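Local coordinates for protein EmGH1 (Erythrobacter marinus, PDB 5Z87) that probably hydrolyses beta-glucosides as a member of the glycosyl hydrolase 3 family, at residues Thr575-Ile580 / Glu592-Ile597; Leu438-Asn443 / Asp526-Cys531; Asn425-Gln430 / Ser613-Asp618; Leu579-Pro584 / Asp599-Gly604. All blocks are in the same frame, centred on the assembly; numbering follows the deposited sequence.

Contact 1: Thr575-Ile580 / Glu592-Ile597; sequences TVAVLI and ENCPAI
A577 and I597 pair in parallel register, their CA atoms 4.8 Å apart, and this pairing closes a beta-alpha-beta crossover in which helix 588-593 links strand 574-580 to strand 596-601. The backbone evidence is a nearly straight hydrogen bond from A577 N to A596 O, 3.0 Å long with 170° at the hydrogen. A CA-H...O contact follows from I597 CA to A577 O at 3.3 Å. The side chains of A577 and I597 lie on one face of the sheet, and the end of L579 joins them there. L579 CD1 meets I597 CG2 at 3.7 Å, the two side chains slanting across each other. It is the short branch of I597 that makes this touch, because chi1 of -54° sets CG1 anti to the carbonyl carbon and CG2 anti to the backbone N. L420 of strand 418-422 packs on both residues. V576 stands on the opposite face, where its CG1 rests against A596 CB at 3.7 Å, with V426 and L427 also packed on V576. C594 is the first residue past the helix; its CB points toward strand 574-580, and chi1 of 176°, with SG anti to the backbone N, leaves SG 3.9 Å from A577 CB.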
# COMPACT_ATOMS: atom_id res chain seq x y z
N THR A 575 3.24 -24.84 29.52
CA THR A 575 2.74 -23.50 29.24
C THR A 575 2.09 -23.47 27.86
O THR A 575 2.69 -23.90 26.87
CB THR A 575 3.86 -22.46 29.32
OG1 THR A 575 4.49 -22.53 30.60
CG2 THR A 575 3.30 -21.05 29.13
N VAL A 576 0.86 -22.95 27.79
CA VAL A 576 0.17 -22.71 26.53
C VAL A 576 -0.35 -21.28 26.53
O VAL A 576 -0.59 -20.67 27.57
CB VAL A 576 -0.99 -23.70 26.31
CG1 VAL A 576 -0.49 -25.12 26.42
CG2 VAL A 576 -2.09 -23.45 27.31
N ALA A 577 -0.54 -20.75 25.33
CA ALA A 577 -1.05 -19.41 25.16
C ALA A 577 -2.37 -19.45 24.39
O ALA A 577 -2.54 -20.24 23.45
CB ALA A 577 -0.02 -18.51 24.45
N VAL A 578 -3.31 -18.61 24.83
CA VAL A 578 -4.59 -18.37 24.16
C VAL A 578 -4.63 -16.90 23.73
O VAL A 578 -4.49 -16.00 24.56
CB VAL A 578 -5.78 -18.68 25.09
CG1 VAL A 578 -7.10 -18.61 24.31
CG2 VAL A 578 -5.62 -20.05 25.71
N LEU A 579 -4.82 -16.67 22.43
CA LEU A 579 -4.83 -15.30 21.90
C LEU A 579 -6.27 -14.79 21.80
O LEU A 579 -7.13 -15.43 21.17
CB LEU A 579 -4.14 -15.23 20.54
CG LEU A 579 -2.64 -15.52 20.52
CD1 LEU A 579 -2.14 -15.63 19.11
CD2 LEU A 579 -1.88 -14.45 21.24
N ILE A 580 -6.52 -13.64 22.41
CA ILE A 580 -7.81 -12.97 22.40
C ILE A 580 -7.56 -11.55 21.95
O ILE A 580 -6.73 -10.85 22.55
CB ILE A 580 -8.48 -13.02 23.79
CG1 ILE A 580 -8.72 -14.48 24.20
CG2 ILE A 580 -9.79 -12.22 23.82
CD1 ILE A 580 -9.04 -14.67 25.69
N GLU A 592 7.84 -17.99 18.39
CA GLU A 592 9.15 -18.61 18.52
C GLU A 592 9.30 -19.36 19.85
O GLU A 592 9.93 -20.43 19.90
CB GLU A 592 10.23 -17.54 18.37
CG GLU A 592 11.66 -18.04 18.54
CD GLU A 592 12.67 -16.92 18.41
OE1 GLU A 592 12.60 -16.17 17.41
OE2 GLU A 592 13.54 -16.78 19.30
N ASN A 593 8.73 -18.85 20.94
CA ASN A 593 9.10 -19.35 22.27
C ASN A 593 8.05 -20.21 22.97
O ASN A 593 8.41 -20.97 23.87
CB ASN A 593 9.46 -18.18 23.19
CG ASN A 593 10.71 -17.46 22.74
OD1 ASN A 593 11.81 -18.02 22.81
ND2 ASN A 593 10.56 -16.23 22.26
N CYS A 594 6.77 -20.10 22.59
CA CYS A 594 5.72 -20.84 23.27
C CYS A 594 5.19 -21.95 22.37
O CYS A 594 4.70 -21.67 21.28
CB CYS A 594 4.59 -19.91 23.67
SG CYS A 594 3.20 -20.78 24.42
N PRO A 595 5.25 -23.20 22.80
CA PRO A 595 5.01 -24.31 21.86
C PRO A 595 3.57 -24.49 21.42
O PRO A 595 3.34 -25.08 20.36
CB PRO A 595 5.51 -25.54 22.64
CG PRO A 595 5.41 -25.15 24.08
CD PRO A 595 5.74 -23.67 24.11
N ALA A 596 2.58 -24.07 22.21
CA ALA A 596 1.18 -24.32 21.91
C ALA A 596 0.41 -23.01 21.99
O ALA A 596 0.45 -22.34 23.03
CB ALA A 596 0.56 -25.35 22.86
N ILE A 597 -0.25 -22.64 20.91
CA ILE A 597 -0.97 -21.37 20.82
C ILE A 597 -2.35 -21.62 20.23
O ILE A 597 -2.47 -22.22 19.15
CB ILE A 597 -0.21 -20.33 19.99
CG1 ILE A 597 1.21 -20.14 20.52
CG2 ILE A 597 -0.96 -19.00 20.01
CD1 ILE A 597 2.06 -19.27 19.66

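Contact 2: Leu438-Asn443 / Asp526-Cys531; sequences LVVGPN and DVIVMC
L438 O accepts the straightest bond of this ladder, from V529 N at 2.8 Å with 171° at the hydrogen. One step back L438 N donates to V527 O, also at 2.8 Å. Further on, V440 uses both of its backbone polar atoms: its N reaches V529 O at 3.1 Å, and its O receives C531 N at 2.8 Å, in the carbonyl plane. The last bond differs: N443 N approaches C531 O at 3.3 Å from 45° above the carbonyl plane, after the chain has turned through G441 and P442. G441 suits that turn: a CB would be jammed against V440 O and would clash with C531 O. These are two adjacent parallel strands, 436-440 and 527-533, inside the mixed sheet of the family 3 C-terminal domain, with strands 476-480 and 574-580 on their outer sides. L438, V440 and I528 share one face. V440 CG1 lies 3.8 Å from I528 CG2, placed there by a chi1 of 47°, which puts CG1 between the backbone N and the carbonyl carbon. L438 runs beside I528 and points the same way, CD2 to CG2 at 4.2 Å. Helix 508-522 packs on all three, and helix 561-569, through L568, on V440 and I528. On the other face V439 CG1 touches C531 SG at 4.2 Å, while C531 CB lies against the N443 backbone and N443 ND2 bonds to G534 O.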
# COMPACT_ATOMS: atom_id res chain seq x y z
N LEU A 438 -2.27 -22.03 36.74
CA LEU A 438 -2.28 -20.58 36.77
C LEU A 438 -2.89 -20.05 35.47
O LEU A 438 -2.40 -20.36 34.38
CB LEU A 438 -0.87 -20.03 36.93
CG LEU A 438 -0.73 -18.51 36.71
CD1 LEU A 438 -1.43 -17.73 37.82
CD2 LEU A 438 0.72 -18.10 36.58
N VAL A 439 -3.96 -19.26 35.59
CA VAL A 439 -4.56 -18.55 34.46
C VAL A 439 -4.16 -17.09 34.59
O VAL A 439 -4.53 -16.43 35.57
CB VAL A 439 -6.08 -18.72 34.44
CG1 VAL A 439 -6.70 -17.97 33.26
CG2 VAL A 439 -6.45 -20.19 34.38
N VAL A 440 -3.39 -16.58 33.62
CA VAL A 440 -2.70 -15.30 33.76
C VAL A 440 -2.73 -14.54 32.43
O VAL A 440 -2.67 -15.14 31.35
CB VAL A 440 -1.24 -15.53 34.22
CG1 VAL A 440 -0.61 -16.63 33.39
CG2 VAL A 440 -0.42 -14.25 34.10
N GLY A 441 -2.82 -13.21 32.53
CA GLY A 441 -2.73 -12.34 31.38
C GLY A 441 -3.81 -11.28 31.33
O GLY A 441 -4.85 -11.36 31.99
N PRO A 442 -3.59 -10.24 30.51
CA PRO A 442 -4.56 -9.14 30.46
C PRO A 442 -5.94 -9.55 29.97
O PRO A 442 -6.92 -8.87 30.30
CB PRO A 442 -3.90 -8.14 29.50
CG PRO A 442 -2.98 -8.98 28.65
CD PRO A 442 -2.47 -10.05 29.58
N ASN A 443 -6.07 -10.66 29.25
CA ASN A 443 -7.37 -11.09 28.74
C ASN A 443 -7.88 -12.36 29.40
O ASN A 443 -8.65 -13.10 28.80
CB ASN A 443 -7.31 -11.26 27.22
CG ASN A 443 -7.07 -9.95 26.52
OD1 ASN A 443 -7.29 -8.88 27.10
ND2 ASN A 443 -6.60 -10.01 25.27
N ASP A 526 1.62 -26.39 38.10
CA ASP A 526 2.18 -27.28 37.10
C ASP A 526 1.77 -26.92 35.67
O ASP A 526 2.44 -27.36 34.73
CB ASP A 526 1.78 -28.74 37.37
CG ASP A 526 0.35 -28.87 37.84
OD1 ASP A 526 -0.02 -28.10 38.75
OD2 ASP A 526 -0.38 -29.74 37.32
N VAL A 527 0.71 -26.13 35.48
CA VAL A 527 0.27 -25.67 34.17
C VAL A 527 0.06 -24.16 34.22
O VAL A 527 -0.55 -23.64 35.16
CB VAL A 527 -1.03 -26.37 33.73
CG1 VAL A 527 -1.54 -25.78 32.43
CG2 VAL A 527 -0.81 -27.86 33.61
N ILE A 528 0.56 -23.45 33.20
CA ILE A 528 0.37 -22.02 33.03
C ILE A 528 -0.38 -21.79 31.72
O ILE A 528 0.05 -22.28 30.67
CB ILE A 528 1.71 -21.26 33.02
CG1 ILE A 528 2.52 -21.55 34.28
CG2 ILE A 528 1.49 -19.76 32.84
CD1 ILE A 528 3.88 -20.92 34.22
N VAL A 529 -1.49 -21.05 31.78
CA VAL A 529 -2.28 -20.73 30.59
C VAL A 529 -2.27 -19.22 30.44
O VAL A 529 -2.89 -18.51 31.25
CB VAL A 529 -3.71 -21.26 30.67
CG1 VAL A 529 -4.52 -20.71 29.52
CG2 VAL A 529 -3.73 -22.78 30.65
N MET A 530 -1.58 -18.72 29.41
CA MET A 530 -1.43 -17.28 29.20
C MET A 530 -2.50 -16.79 28.23
O MET A 530 -2.64 -17.32 27.12
CB MET A 530 -0.03 -16.98 28.66
CG MET A 530 1.06 -17.78 29.36
SD MET A 530 2.71 -17.23 28.96
CE MET A 530 2.90 -17.87 27.29
N CYS A 531 -3.25 -15.77 28.66
CA CYS A 531 -4.33 -15.16 27.89
C CYS A 531 -3.87 -13.77 27.46
O CYS A 531 -3.86 -12.83 28.26
CB CYS A 531 -5.61 -15.09 28.71
SG CYS A 531 -6.17 -16.73 29.24

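Contact 3: Asn425-Gln430 / Ser613-Asp618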
# COMPACT_ATOMS: atom_id res chain seq x y z
N ASN A 425 3.19 -31.62 21.04
CA ASN A 425 1.89 -32.14 21.45
C ASN A 425 1.60 -31.85 22.92
O ASN A 425 1.10 -32.69 23.67
CB ASN A 425 1.79 -33.64 21.15
CG ASN A 425 1.64 -33.92 19.66
OD1 ASN A 425 0.56 -33.77 19.09
ND2 ASN A 425 2.74 -34.32 19.02
N VAL A 426 1.91 -30.62 23.33
CA VAL A 426 1.55 -30.16 24.67
C VAL A 426 0.05 -30.24 24.88
O VAL A 426 -0.42 -30.54 25.99
CB VAL A 426 2.09 -28.74 24.89
CG1 VAL A 426 1.61 -28.20 26.21
CG2 VAL A 426 3.60 -28.75 24.82
N LEU A 427 -0.76 -29.97 23.80
CA LEU A 427 -2.21 -30.06 23.89
C LEU A 427 -2.72 -31.34 23.23
O LEU A 427 -2.12 -31.84 22.28
CB LEU A 427 -2.88 -28.85 23.22
CG LEU A 427 -2.53 -27.52 23.87
CD1 LEU A 427 -3.16 -26.38 23.10
CD2 LEU A 427 -2.97 -27.51 25.34
N PRO A 428 -3.82 -31.92 23.72
CA PRO A 428 -4.61 -31.46 24.86
C PRO A 428 -3.98 -31.76 26.23
O PRO A 428 -3.38 -32.82 26.42
CB PRO A 428 -5.91 -32.23 24.71
CG PRO A 428 -5.49 -33.51 24.06
CD PRO A 428 -4.41 -33.11 23.09
N LEU A 429 -4.14 -30.83 27.16
CA LEU A 429 -3.94 -31.13 28.57
C LEU A 429 -4.82 -32.31 29.00
O LEU A 429 -5.86 -32.60 28.40
CB LEU A 429 -4.28 -29.91 29.41
CG LEU A 429 -3.66 -28.58 28.97
CD1 LEU A 429 -4.07 -27.48 29.93
CD2 LEU A 429 -2.15 -28.70 28.89
N GLN A 430 -4.39 -33.01 30.05
CA GLN A 430 -5.19 -34.09 30.63
C GLN A 430 -5.74 -33.62 31.97
O GLN A 430 -4.97 -33.28 32.87
CB GLN A 430 -4.35 -35.36 30.79
CG GLN A 430 -4.36 -36.23 29.54
CD GLN A 430 -3.19 -37.19 29.48
OE1 GLN A 430 -2.16 -36.98 30.14
NE2 GLN A 430 -3.33 -38.25 28.68
N SER A 613 -12.85 -26.33 26.85
CA SER A 613 -13.14 -27.61 26.23
C SER A 613 -12.06 -28.01 25.22
O SER A 613 -11.76 -29.20 25.06
CB SER A 613 -14.51 -27.56 25.56
OG SER A 613 -15.54 -27.36 26.52
N ILE A 614 -11.47 -27.04 24.53
CA ILE A 614 -10.43 -27.36 23.56
C ILE A 614 -9.10 -27.59 24.27
O ILE A 614 -8.31 -28.44 23.86
CB ILE A 614 -10.33 -26.26 22.49
CG1 ILE A 614 -11.44 -26.43 21.47
CG2 ILE A 614 -8.97 -26.26 21.79
CD1 ILE A 614 -11.81 -25.14 20.78
N LEU A 615 -8.84 -26.86 25.35
CA LEU A 615 -7.58 -27.06 26.06
C LEU A 615 -7.46 -28.48 26.61
O LEU A 615 -6.35 -29.01 26.71
CB LEU A 615 -7.43 -26.04 27.18
CG LEU A 615 -7.01 -24.64 26.72
CD1 LEU A 615 -7.14 -23.64 27.85
CD2 LEU A 615 -5.61 -24.66 26.18
N PHE A 616 -8.58 -29.13 26.91
CA PHE A 616 -8.57 -30.43 27.58
C PHE A 616 -9.00 -31.57 26.67
O PHE A 616 -9.13 -32.71 27.14
CB PHE A 616 -9.43 -30.36 28.85
CG PHE A 616 -8.74 -29.69 30.02
CD1 PHE A 616 -7.74 -30.36 30.72
CD2 PHE A 616 -9.06 -28.40 30.39
CE1 PHE A 616 -7.08 -29.75 31.78
CE2 PHE A 616 -8.40 -27.77 31.45
CZ PHE A 616 -7.41 -28.45 32.14
N GLY A 617 -9.24 -31.31 25.40
CA GLY A 617 -9.47 -32.37 24.45
C GLY A 617 -10.91 -32.78 24.27
O GLY A 617 -11.18 -33.62 23.41
N ASP A 618 -11.85 -32.22 25.04
CA ASP A 618 -13.25 -32.55 24.80
C ASP A 618 -13.70 -32.11 23.42
O ASP A 618 -14.53 -32.77 22.78
CB ASP A 618 -14.15 -31.92 25.87
CG ASP A 618 -13.72 -32.27 27.29
OD1 ASP A 618 -13.03 -33.28 27.48
OD2 ASP A 618 -14.08 -31.51 28.21
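L429 and the F616 ring meet at a slant, with L429 CD1 over one face of the ring and L429 CB 3.7 Å from F616 CE1. The CB of F616 leads away from the loop, but chi1 of -79°, with CG anti to the carbonyl carbon, brings the ring back to L429. Q430 C lies at the edge of the ring, 4.0 Å from F616 CD1. Beyond the two segments F616 stacks on Y469 and meets F475, and both L429 and F616 touch M437. A leucine in place of F616 would probably cost Y469 its stacking partner and open a gap beside L429 CD1. L429 N also donates to L615 O at 2.9 Å, bent to 130° at the hydrogen. L615 ends helix 607-615, which closes in a Schellman motif: G617 has a phi of 91°, and two bonds, that from G617 N to I614 O weak, return into the last turn. P428, after a cis peptide bond, sets its CB 3.5 Å from G617 N. Next to the sheet, where the loop leads from strand 418-422 to strand 436-440, L427 and L615 slant past each other, CD2 to CD2 at 4.0 Å. V576 of strand 574-580 touches both leucines.

Contact 4: Leu579-Pro584 / Asp599-Gly604; sequences LIHGRP and DAFYPG
H581 NE2 donates to D599 OD1 across 2.3 Å, a His-carboxylate hydrogen bond so short that its exact length is doubtful. The imidazole is held from its other nitrogen too: ND1 bonds to R583 O at 2.7 Å, with that oxygen in the ring plane. A chi1 of 57°, with CG between the backbone N and the carbonyl carbon, folds the H581 ring back beside D599 and F601 although CB leads away. F601, with an unusual positive phi of 49°, lays its CA over one face of this imidazole. Its ring meets H581 obliquely, centroids 4.4 Å apart and planes at 36°. Backbone bonds from H581 N to F601 O and from A600 N to L579 O, both 2.8 Å, join the segments. Y602 lies flat beneath the H581-G582 peptide, with H581 O 3.3 Å above the centre of its ring, and I580 CG2 touches the ring edge at CD1, 3.8 Å away. A serine in place of Y602 would probably leave that peptide without the flat surface it lies on, and I580 CG2 without the ring edge it touches. Here two parallel strands of a beta-alpha-beta unit end and pass into their C-terminal loops.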
# COMPACT_ATOMS: atom_id res chain seq x y z
N LEU A 579 -4.82 -16.67 22.43
CA LEU A 579 -4.83 -15.30 21.90
C LEU A 579 -6.27 -14.79 21.80
O LEU A 579 -7.13 -15.43 21.17
CB LEU A 579 -4.14 -15.23 20.54
CG LEU A 579 -2.64 -15.52 20.52
CD1 LEU A 579 -2.14 -15.63 19.11
CD2 LEU A 579 -1.88 -14.45 21.24
N ILE A 580 -6.52 -13.64 22.41
CA ILE A 580 -7.81 -12.97 22.40
C ILE A 580 -7.56 -11.55 21.95
O ILE A 580 -6.73 -10.85 22.55
CB ILE A 580 -8.48 -13.02 23.79
CG1 ILE A 580 -8.72 -14.48 24.20
CG2 ILE A 580 -9.79 -12.22 23.82
CD1 ILE A 580 -9.04 -14.67 25.69
N HIS A 581 -8.26 -11.12 20.90
CA HIS A 581 -7.86 -9.93 20.13
C HIS A 581 -8.83 -9.68 18.98
O HIS A 581 -9.57 -10.57 18.56
CB HIS A 581 -6.45 -10.10 19.55
CG HIS A 581 -6.30 -11.31 18.69
ND1 HIS A 581 -6.15 -11.24 17.32
CD2 HIS A 581 -6.30 -12.63 18.99
CE1 HIS A 581 -6.04 -12.46 16.82
NE2 HIS A 581 -6.14 -13.32 17.82
N GLY A 582 -8.80 -8.45 18.46
CA GLY A 582 -9.57 -8.08 17.29
C GLY A 582 -8.89 -8.33 15.95
O GLY A 582 -9.20 -9.30 15.26
N ARG A 583 -7.96 -7.46 15.56
CA ARG A 583 -7.25 -7.61 14.29
C ARG A 583 -6.38 -8.87 14.28
O ARG A 583 -5.97 -9.36 15.34
CB ARG A 583 -6.37 -6.41 14.03
CG ARG A 583 -5.30 -6.24 15.11
CD ARG A 583 -4.19 -5.29 14.70
NE ARG A 583 -4.72 -4.00 14.26
CZ ARG A 583 -5.10 -3.04 15.09
NH1 ARG A 583 -5.01 -3.23 16.41
NH2 ARG A 583 -5.56 -1.89 14.60
N PRO A 584 -6.06 -9.40 13.10
CA PRO A 584 -5.00 -10.41 13.03
C PRO A 584 -3.72 -9.86 13.61
O PRO A 584 -3.31 -8.74 13.27
CB PRO A 584 -4.88 -10.69 11.53
CG PRO A 584 -6.20 -10.25 10.94
CD PRO A 584 -6.60 -9.07 11.77
N ASP A 599 -5.68 -19.51 18.86
CA ASP A 599 -6.08 -18.18 18.41
C ASP A 599 -7.60 -18.12 18.47
O ASP A 599 -8.29 -18.77 17.67
CB ASP A 599 -5.57 -17.86 17.01
CG ASP A 599 -5.51 -16.36 16.75
OD1 ASP A 599 -6.29 -15.60 17.39
OD2 ASP A 599 -4.68 -15.94 15.91
N ALA A 600 -8.13 -17.34 19.41
CA ALA A 600 -9.56 -17.30 19.64
C ALA A 600 -10.21 -16.04 19.09
O ALA A 600 -11.44 -15.94 19.10
CB ALA A 600 -9.87 -17.42 21.14
N PHE A 601 -9.40 -15.10 18.60
CA PHE A 601 -9.89 -13.80 18.19
C PHE A 601 -10.77 -13.23 19.31
O PHE A 601 -10.27 -12.96 20.41
CB PHE A 601 -10.58 -13.92 16.82
CG PHE A 601 -9.59 -13.92 15.67
CD1 PHE A 601 -9.07 -12.72 15.18
CD2 PHE A 601 -9.10 -15.11 15.15
CE1 PHE A 601 -8.14 -12.71 14.15
CE2 PHE A 601 -8.15 -15.11 14.13
CZ PHE A 601 -7.68 -13.90 13.62
N TYR A 602 -12.06 -13.02 19.07
CA TYR A 602 -13.00 -12.71 20.15
C TYR A 602 -14.02 -13.82 20.13
O TYR A 602 -14.80 -13.91 19.16
CB TYR A 602 -13.65 -11.35 19.99
CG TYR A 602 -12.73 -10.18 20.25
CD1 TYR A 602 -11.83 -10.19 21.31
CD2 TYR A 602 -12.74 -9.07 19.41
CE1 TYR A 602 -10.98 -9.12 21.55
CE2 TYR A 602 -11.91 -7.99 19.65
CZ TYR A 602 -11.03 -8.02 20.72
OH TYR A 602 -10.19 -6.95 20.97
N PRO A 603 -14.04 -14.72 21.11
CA PRO A 603 -14.80 -15.97 20.96
C PRO A 603 -16.25 -15.89 21.45
O PRO A 603 -16.91 -16.92 21.60
CB PRO A 603 -13.97 -16.96 21.79
CG PRO A 603 -13.36 -16.13 22.84
CD PRO A 603 -13.14 -14.76 22.28
N GLY A 604 -16.77 -14.69 21.65
CA GLY A 604 -18.18 -14.58 21.98
C GLY A 604 -18.44 -14.82 23.46
O GLY A 604 -17.53 -14.98 24.27

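In the fold
All four contacts belong to the family 3 C-terminal domain and gather on or beside its mixed six-stranded sheet. Contacts 1 and 4 use the same strand pair, 574-580 with 596-601, their centres about 13 Å apart and L579 and I580 common to both. Contact 2, its centre about 10 Å from that of contact 1, adds the next strands, 527-533 and 436-440; V578 N and M530 O join the two pairs. Contact 3 packs on one side, where L427 and L615 cover V576. Along the chain it spans the other three: contact 2 closes before contacts 1 and 4 begin, and residues 613-618 then pack the end of helix 607-615 on a loop about 180 residues earlier.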